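Local coordinates for protein ribokinase (Thermotoga maritima, PDB 1VM7) that probably phosphorylates D-ribose at O-5, using ATP and magnesium, as a ribokinase of the PfkB carbohydrate kinase family, at residues T155-C158 with A159-F162. Residues are numbered along the deposited sequence; the frame is centred on the assembly and turned at random.
Sequences TLEC and AKRF
Four successive i to i+4 backbone hydrogen bonds, from Ala159 N to Thr155 O (3.0 Å), Lys160 N to Leu156 O, Arg161 N to Glu157 O and Phe162 N to Cys158 O (2.9 Å), carry the last turns of helix 152-161 to Phe162, where the backbone leaves helical geometry. On the outer side, Glu157 and Arg161 form an i to i+4 salt bridge. One carboxylate oxygen accepts both hydrogen bonds: Arg161 NE reaches Glu157 OE2 at 3.0 Å from above the carboxylate plane, and Arg161 NH2 reaches the same OE2 at 3.1 Å on its anti lone pair. The oxygen lies close to the guanidinium plane, at its side edge, while the two flat groups stand 79° apart. Glu157 starts with CG anti to the backbone N (chi1 -168°) and bends at chi2 (67°), which brings OE2 within bonding distance of the Arg161 side chain. The other oxygen, Glu157 OE1, lies 3.7 Å from Lys160 CD, with the ammonium NZ farther off at 4.5 Å, a loose attraction at most. With an alanine here in place of Glu157, Arg161 would probably lose its carboxylate mate and both hydrogen bonds, its guanidinium kept mainly by Trp135 and freer to turn. Leu156 CD1 meets Lys160 CG at 3.9 Å where the two side chains cross at a slant. Arg161 also makes a cation-pi contact with Trp135 of helix 135-138, a side chain that Glu157 and Cys158 also touch. The helix is the crossover of the beta-alpha-beta unit between parallel strands 143-146 and 165-168: Cys158 and Phe162 pack on Leu144, and Ala159 touches both Leu146 and Val166, on the two strands.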
loop_
_atom_site.group_PDB
_atom_site.type_symbol
_atom_site.label_atom_id
_atom_site.label_comp_id
_atom_site.label_asym_id
_atom_site.label_seq_id
_atom_site.Cartn_x
_atom_site.Cartn_y
_atom_site.Cartn_z
ATOM N N THR A 155 -16.937 13.128 -16.263
ATOM C CA THR A 155 -17.270 12.183 -17.308
ATOM C C THR A 155 -18.508 12.670 -18.045
ATOM O O THR A 155 -18.508 12.771 -19.262
ATOM C CB THR A 155 -17.510 10.782 -16.704
ATOM O OG1 THR A 155 -16.288 10.314 -16.153
ATOM C CG2 THR A 155 -18.008 9.772 -17.751
ATOM N N LEU A 156 -19.551 12.992 -17.300
ATOM C CA LEU A 156 -20.788 13.423 -17.901
ATOM C C LEU A 156 -20.608 14.694 -18.755
ATOM O O LEU A 156 -21.106 14.790 -19.878
ATOM C CB LEU A 156 -21.826 13.665 -16.809
ATOM C CG LEU A 156 -23.156 14.265 -17.243
ATOM C CD1 LEU A 156 -23.799 13.455 -18.373
ATOM C CD2 LEU A 156 -24.066 14.344 -16.022
ATOM N N GLU A 157 -19.904 15.671 -18.206
ATOM C CA GLU A 157 -19.732 16.932 -18.892
ATOM C C GLU A 157 -18.965 16.727 -20.190
ATOM O O GLU A 157 -19.306 17.337 -21.189
ATOM C CB GLU A 157 -19.035 17.957 -17.986
ATOM C CG GLU A 157 -19.057 19.389 -18.510
ATOM C CD GLU A 157 -20.451 19.994 -18.551
ATOM O OE1 GLU A 157 -21.465 19.269 -18.355
ATOM O OE2 GLU A 157 -20.534 21.215 -18.783
ATOM N N CYS A 158 -17.944 15.866 -20.172
ATOM C CA CYS A 158 -17.205 15.504 -21.394
ATOM C C CYS A 158 -18.085 14.874 -22.461
ATOM O O CYS A 158 -18.013 15.249 -23.617
ATOM C CB CYS A 158 -16.078 14.530 -21.063
ATOM S SG CYS A 158 -14.704 15.348 -20.331
ATOM N N ALA A 159 -18.886 13.886 -22.065
ATOM C CA ALA A 159 -19.801 13.217 -22.987
ATOM C C ALA A 159 -20.834 14.196 -23.549
ATOM O O ALA A 159 -21.194 14.131 -24.739
ATOM C CB ALA A 159 -20.491 12.039 -22.287
ATOM N N LYS A 160 -21.289 15.117 -22.700
ATOM C CA LYS A 160 -22.197 16.187 -23.126
ATOM C C LYS A 160 -21.562 17.115 -24.155
ATOM O O LYS A 160 -22.177 17.433 -25.179
ATOM C CB LYS A 160 -22.653 17.045 -21.934
ATOM C CG LYS A 160 -23.605 16.374 -20.979
ATOM C CD LYS A 160 -24.182 17.379 -19.973
ATOM C CE LYS A 160 -25.356 18.097 -20.550
ATOM N NZ LYS A 160 -25.798 19.218 -19.670
ATOM N N ARG A 161 -20.356 17.586 -23.866
ATOM C CA ARG A 161 -19.769 18.625 -24.696
ATOM C C ARG A 161 -19.014 18.113 -25.928
ATOM O O ARG A 161 -18.810 18.873 -26.881
ATOM C CB ARG A 161 -18.825 19.495 -23.876
ATOM C CG ARG A 161 -19.496 20.252 -22.774
ATOM C CD ARG A 161 -18.717 21.526 -22.539
ATOM N NE ARG A 161 -18.835 21.987 -21.170
ATOM C CZ ARG A 161 -18.283 23.103 -20.718
ATOM N NH1 ARG A 161 -17.561 23.882 -21.537
ATOM N NH2 ARG A 161 -18.449 23.431 -19.438
ATOM N N PHE A 162 -18.579 16.854 -25.904
ATOM C CA PHE A 162 -17.750 16.337 -26.981
ATOM C C PHE A 162 -18.464 16.329 -28.314
ATOM O O PHE A 162 -19.474 15.666 -28.510
ATOM C CB PHE A 162 -17.212 14.937 -26.686
ATOM C CG PHE A 162 -15.982 14.584 -27.494
ATOM C CD1 PHE A 162 -14.822 15.354 -27.397
ATOM C CD2 PHE A 162 -15.981 13.494 -28.346
ATOM C CE1 PHE A 162 -13.705 15.040 -28.124
ATOM C CE2 PHE A 162 -14.863 13.170 -29.075
ATOM C CZ PHE A 162 -13.723 13.940 -28.957
#